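Local structure of indole-3-acetic acid-amido synthetase GH3.15 (Arabidopsis thaliana, 6E1Q) at residues Leu202-Leu207 with Ser257-Phe262; Asn240-Arg245 with Leu270-Glu275. The protein conjugates glutamine, and possibly cysteine, to the auxin precursor indole-3-butyric acid, and glutamine to the herbicide 2,4-DB, in an ATP-dependent reaction. All coordinates share one frame; numbering follows the deposited sequence.

Both contacts lie on one flank of the GH3 N-terminal domain, a member of the ANL clan of adenylating enzymes, and away from the pockets that hold ATP and the acyl acid. Their centres are 12 Å apart, and their segments alternate along the chain. Helix 194-207 joins them: in contact 1 it meets Ile259 and Phe262, in the turn after Gly258, while Leu203, Leu206 and Leu207 also reach the helices of contact 2. Leu203 CD1 comes to 3.7 Å from Ile241 CG1, and Leu206 CB lies 3.9 Å from Ile274 CD1. Contact 1 is wholly apolar, whereas contact 2 adds a salt bridge.

Contact 1. Residues Leu202-Leu207 with Ser257-Phe262; sequences LLCGLL and SGIGKF
Cys204 SG sits against both Ile259 and Phe262 at the centre of an apolar helix-to-turn packing, in which the last turns of helix 194-207 meet the turn that follows Gly258. The sulfur is tightly held. Ile259 CD1 lies 3.6 Å from Cys204 SG, and Phe262 CD2 is 3.8 Å from the same sulfur. This is a cysteine sulfur-aromatic contact of oblique geometry, with SG 60° off the ring normal and nearer to the CD2 side than to the centre of the ring. Ile259 reaches the helix through its longer branch: with CG1 swung away from the backbone N (chi1 -172°), CD1 extends between Cys204 and Leu203, whose side chain it crosses at about a right angle. Leu203 CD2 stands 3.9 Å from Ile259 CD1, while the same side chain also packs on Leu237 of helix 220-243 and on Leu246.

The other side of the turn is looser and faces solvent. Gly260 and Lys261 are exposed there, although Lys261 CB still rests above one face of the Phe262 ring, offset toward the rim. No hydrogen bond links the two segments; the turn is closed by its own backbone, Phe262 N donating to Ile259 O. Apolar packing therefore joins this turn to helix 194-207. At the C-terminal end of that helix, the partly exposed Leu207 turns toward Phe262 and meets its backbone as well as its side chain, with Leu207 CD1 3.9 Å from Phe262 C and 4.0 Å from Phe262 CB.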
loop_
_atom_site.group_PDB
_atom_site.type_symbol
_atom_site.label_atom_id
_atom_site.label_comp_id
_atom_site.label_asym_id
_atom_site.label_seq_id
_atom_site.Cartn_x
_atom_site.Cartn_y
_atom_site.Cartn_z
ATOM N N LEU A 202 -11.239 9.769 -14.372
ATOM C CA LEU A 202 -11.328 8.786 -15.451
ATOM C C LEU A 202 -11.621 9.466 -16.791
ATOM O O LEU A 202 -11.075 9.079 -17.831
ATOM C CB LEU A 202 -12.399 7.738 -15.116
ATOM C CG LEU A 202 -11.941 6.564 -14.223
ATOM C CD1 LEU A 202 -13.140 5.740 -13.729
ATOM C CD2 LEU A 202 -10.975 5.650 -14.975
ATOM N N LEU A 203 -12.481 10.484 -16.791
ATOM C CA LEU A 203 -12.725 11.219 -18.030
ATOM C C LEU A 203 -11.426 11.821 -18.570
ATOM O O LEU A 203 -11.108 11.663 -19.755
ATOM C CB LEU A 203 -13.785 12.294 -17.791
ATOM C CG LEU A 203 -14.108 13.233 -18.954
ATOM C CD1 LEU A 203 -14.625 12.410 -20.095
ATOM C CD2 LEU A 203 -15.185 14.184 -18.495
ATOM N N CYS A 204 -10.624 12.450 -17.694
ATOM C CA CYS A 204 -9.317 12.953 -18.126
ATOM C C CYS A 204 -8.394 11.830 -18.599
ATOM O O CYS A 204 -7.698 11.970 -19.623
ATOM C CB CYS A 204 -8.660 13.746 -17.001
ATOM S SG CYS A 204 -9.535 15.324 -16.734
ATOM N N GLY A 205 -8.348 10.722 -17.861
ATOM C CA GLY A 205 -7.477 9.634 -18.265
ATOM C C GLY A 205 -7.876 9.043 -19.603
ATOM O O GLY A 205 -7.020 8.671 -20.411
ATOM N N LEU A 206 -9.185 8.927 -19.848
ATOM C CA LEU A 206 -9.643 8.390 -21.131
ATOM C C LEU A 206 -9.372 9.372 -22.264
ATOM O O LEU A 206 -8.978 8.966 -23.360
ATOM C CB LEU A 206 -11.136 8.054 -21.080
ATOM C CG LEU A 206 -11.560 6.908 -20.159
ATOM C CD1 LEU A 206 -13.073 6.945 -20.006
ATOM C CD2 LEU A 206 -11.105 5.574 -20.751
ATOM N N LEU A 207 -9.609 10.663 -22.030
ATOM C CA LEU A 207 -9.314 11.656 -23.062
ATOM C C LEU A 207 -7.841 11.636 -23.445
ATOM O O LEU A 207 -7.503 11.836 -24.617
ATOM C CB LEU A 207 -9.713 13.051 -22.585
ATOM C CG LEU A 207 -11.206 13.439 -22.645
ATOM C CD1 LEU A 207 -11.469 14.599 -21.705
ATOM C CD2 LEU A 207 -11.620 13.835 -24.066
ATOM N N SER A 257 -13.965 23.883 -13.694
ATOM C CA SER A 257 -13.039 24.887 -14.206
ATOM C C SER A 257 -11.828 24.247 -14.876
ATOM O O SER A 257 -11.275 24.818 -15.823
ATOM C CB SER A 257 -12.595 25.823 -13.082
ATOM O OG SER A 257 -11.902 25.110 -12.075
ATOM N N GLY A 258 -11.411 23.062 -14.424
ATOM C CA GLY A 258 -10.198 22.466 -14.951
ATOM C C GLY A 258 -10.385 21.617 -16.192
ATOM O O GLY A 258 -9.443 21.453 -16.972
ATOM N N ILE A 259 -11.590 21.077 -16.405
ATOM C CA ILE A 259 -11.777 20.013 -17.394
ATOM C C ILE A 259 -11.511 20.497 -18.816
ATOM O O ILE A 259 -11.128 19.701 -19.687
ATOM C CB ILE A 259 -13.190 19.413 -17.259
ATOM C CG1 ILE A 259 -13.335 18.163 -18.139
ATOM C CG2 ILE A 259 -14.252 20.455 -17.615
ATOM C CD1 ILE A 259 -12.580 16.964 -17.616
ATOM N N GLY A 260 -11.700 21.796 -19.079
ATOM C CA GLY A 260 -11.507 22.336 -20.416
ATOM C C GLY A 260 -10.123 22.101 -20.983
ATOM O O GLY A 260 -9.943 22.163 -22.202
ATOM N N LYS A 261 -9.145 21.807 -20.124
ATOM C CA LYS A 261 -7.779 21.558 -20.578
ATOM C C LYS A 261 -7.703 20.349 -21.501
ATOM O O LYS A 261 -6.896 20.324 -22.437
ATOM C CB LYS A 261 -6.871 21.354 -19.366
ATOM C CG LYS A 261 -5.445 21.801 -19.550
ATOM C CD LYS A 261 -4.676 21.632 -18.253
ATOM C CE LYS A 261 -3.209 21.965 -18.446
ATOM N NZ LYS A 261 -2.297 20.865 -18.016
ATOM N N PHE A 262 -8.513 19.325 -21.238
ATOM C CA PHE A 262 -8.494 18.093 -22.017
ATOM C C PHE A 262 -9.761 17.870 -22.825
ATOM O O PHE A 262 -9.690 17.315 -23.923
ATOM C CB PHE A 262 -8.269 16.886 -21.097
ATOM C CG PHE A 262 -7.024 16.983 -20.261
ATOM C CD1 PHE A 262 -5.776 16.800 -20.835
ATOM C CD2 PHE A 262 -7.099 17.255 -18.905
ATOM C CE1 PHE A 262 -4.617 16.884 -20.068
ATOM C CE2 PHE A 262 -5.949 17.342 -18.136
ATOM C CZ PHE A 262 -4.706 17.154 -18.718
#

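Contact 2. Residues Asn240-Arg245 with Leu270-Glu275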
loop_
_atom_site.group_PDB
_atom_site.type_symbol
_atom_site.label_atom_id
_atom_site.label_comp_id
_atom_site.label_asym_id
_atom_site.label_seq_id
_atom_site.Cartn_x
_atom_site.Cartn_y
_atom_site.Cartn_z
ATOM N N ASN A 240 -19.814 12.159 -22.867
ATOM C CA ASN A 240 -19.140 13.435 -22.629
ATOM C C ASN A 240 -18.029 13.668 -23.641
ATOM O O ASN A 240 -17.839 14.792 -24.121
ATOM C CB ASN A 240 -18.544 13.485 -21.220
ATOM C CG ASN A 240 -19.578 13.760 -20.136
ATOM O OD1 ASN A 240 -19.201 14.082 -19.009
ATOM N ND2 ASN A 240 -20.877 13.618 -20.455
ATOM N N ILE A 241 -17.263 12.621 -23.953
ATOM C CA ILE A 241 -16.194 12.738 -24.940
ATOM C C ILE A 241 -16.769 13.049 -26.319
ATOM O O ILE A 241 -16.224 13.875 -27.062
ATOM C CB ILE A 241 -15.338 11.455 -24.950
ATOM C CG1 ILE A 241 -14.559 11.309 -23.636
ATOM C CG2 ILE A 241 -14.360 11.448 -26.155
ATOM C CD1 ILE A 241 -13.765 9.988 -23.526
ATOM N N ARG A 242 -17.871 12.394 -26.687
ATOM C CA ARG A 242 -18.468 12.631 -28.004
ATOM C C ARG A 242 -18.922 14.079 -28.159
ATOM O O ARG A 242 -18.657 14.721 -29.183
ATOM C CB ARG A 242 -19.650 11.676 -28.224
ATOM C CG ARG A 242 -20.472 11.988 -29.490
ATOM C CD ARG A 242 -21.401 10.831 -29.832
ATOM N NE ARG A 242 -20.676 9.647 -30.278
ATOM C CZ ARG A 242 -20.500 8.546 -29.546
ATOM N NH1 ARG A 242 -21.000 8.456 -28.308
ATOM N NH2 ARG A 242 -19.821 7.527 -30.057
ATOM N N THR A 243 -19.610 14.611 -27.145
ATOM C CA THR A 243 -20.179 15.951 -27.205
ATOM C C THR A 243 -19.198 17.037 -26.797
ATOM O O THR A 243 -19.457 18.214 -27.065
ATOM C CB THR A 243 -21.409 16.058 -26.295
ATOM O OG1 THR A 243 -21.009 15.824 -24.937
ATOM C CG2 THR A 243 -22.478 15.038 -26.686
ATOM N N GLY A 244 -18.088 16.678 -26.159
ATOM C CA GLY A 244 -17.230 17.696 -25.591
ATOM C C GLY A 244 -17.875 18.474 -24.474
ATOM O O GLY A 244 -17.507 19.624 -24.232
ATOM N N ARG A 245 -18.843 17.876 -23.791
ATOM C CA ARG A 245 -19.659 18.561 -22.798
ATOM C C ARG A 245 -19.658 17.753 -21.512
ATOM O O ARG A 245 -20.025 16.574 -21.521
ATOM C CB ARG A 245 -21.093 18.726 -23.305
ATOM C CG ARG A 245 -21.950 19.569 -22.426
ATOM C CD ARG A 245 -23.425 19.365 -22.740
ATOM N NE ARG A 245 -24.213 20.158 -21.817
ATOM C CZ ARG A 245 -24.783 21.313 -22.129
ATOM N NH1 ARG A 245 -24.690 21.792 -23.363
ATOM N NH2 ARG A 245 -25.467 21.973 -21.208
ATOM N N LEU A 270 -13.043 9.331 -30.894
ATOM C CA LEU A 270 -12.444 8.805 -29.678
ATOM C C LEU A 270 -13.499 8.129 -28.800
ATOM O O LEU A 270 -13.244 7.076 -28.200
ATOM C CB LEU A 270 -11.736 9.922 -28.912
ATOM C CG LEU A 270 -11.183 9.451 -27.552
ATOM C CD1 LEU A 270 -10.139 8.352 -27.745
ATOM C CD2 LEU A 270 -10.635 10.599 -26.707
ATOM N N ALA A 271 -14.687 8.723 -28.716
ATOM C CA ALA A 271 -15.771 8.101 -27.971
ATOM C C ALA A 271 -16.062 6.704 -28.510
ATOM O O ALA A 271 -16.177 5.744 -27.742
ATOM C CB ALA A 271 -17.021 8.991 -28.027
ATOM N N SER A 272 -16.141 6.570 -29.836
ATOM C CA SER A 272 -16.496 5.288 -30.442
ATOM C C SER A 272 -15.420 4.240 -30.183
ATOM O O SER A 272 -15.737 3.071 -29.943
ATOM C CB SER A 272 -16.721 5.462 -31.952
ATOM O OG SER A 272 -17.968 6.067 -32.207
ATOM N N LEU A 273 -14.146 4.645 -30.229
ATOM C CA LEU A 273 -13.048 3.726 -29.936
ATOM C C LEU A 273 -13.161 3.165 -28.528
ATOM O O LEU A 273 -12.968 1.965 -28.305
ATOM C CB LEU A 273 -11.703 4.437 -30.114
ATOM C CG LEU A 273 -11.354 4.826 -31.557
ATOM C CD1 LEU A 273 -10.033 5.605 -31.645
ATOM C CD2 LEU A 273 -11.309 3.571 -32.415
ATOM N N ILE A 274 -13.467 4.024 -27.562
ATOM C CA ILE A 274 -13.555 3.589 -26.178
ATOM C C ILE A 274 -14.796 2.741 -25.974
ATOM O O ILE A 274 -14.763 1.731 -25.258
ATOM C CB ILE A 274 -13.534 4.811 -25.245
ATOM C CG1 ILE A 274 -12.219 5.568 -25.422
ATOM C CG2 ILE A 274 -13.675 4.380 -23.797
ATOM C CD1 ILE A 274 -12.135 6.801 -24.582
ATOM N N GLU A 275 -15.913 3.145 -26.591
ATOM C CA GLU A 275 -17.133 2.342 -26.539
ATOM C C GLU A 275 -16.897 0.948 -27.118
ATOM O O GLU A 275 -17.398 -0.043 -26.580
ATOM C CB GLU A 275 -18.271 3.068 -27.285
ATOM C CG GLU A 275 -18.925 4.233 -26.496
ATOM C CD GLU A 275 -19.578 5.304 -27.385
ATOM O OE1 GLU A 275 -19.502 5.204 -28.624
ATOM O OE2 GLU A 275 -20.170 6.266 -26.841
#
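The guanidinium of Arg242 carries Ala271 CB over one face, 3.7 Å above the plane and offset toward the rim, and meets Glu275 and Ser272 at its edge. Its two terminal nitrogens grip the carboxylate end-on, one to each oxygen, in a bidentate salt bridge. Arg242 NH2 donates to Glu275 OE1 at 2.7 Å in an almost straight bond (177°), and Arg242 NH1 reaches Glu275 OE2 at 2.8 Å through the syn lone pair of that oxygen. The two planes are nearly coplanar, 22° apart, although NH2 meets OE1 somewhat out of the carboxylate plane. Paired bonds of this kind fix the rotation of both groups. Ser272 OG adds a weak, bent bond from Arg242 NH2 at 3.2 Å, and itself makes a weak bond to Pro268 O. The arginine chain runs extended through chi1 and chi2, and a bend at chi3 (-69°) brings the guanidinium over Ala271 and up to Glu275.

Beside the salt bridge the packing is apolar, with Ile241, Ala271 and Ile274 buried. Ile241 splits its branches: CG2 lies 3.9 Å from Leu270 CD2 and also touches the backbone N of Ala271, while CD1 meets Ile274 CD1 at 3.7 Å, the two isoleucines crossing at about a right angle. Ala271, small and turned toward the partner, lets the backbones come close, its CA only 5.3 Å from that of Arg242.

The contact thus joins the C-terminal end of helix 220-243, which Gly244 leaves with positive phi, to helix 268-278. Helix 194-207 packs against both, with Leu207 on Ile241, while Trp234 and Cys238 of helix 220-243 extend the interface along Glu275.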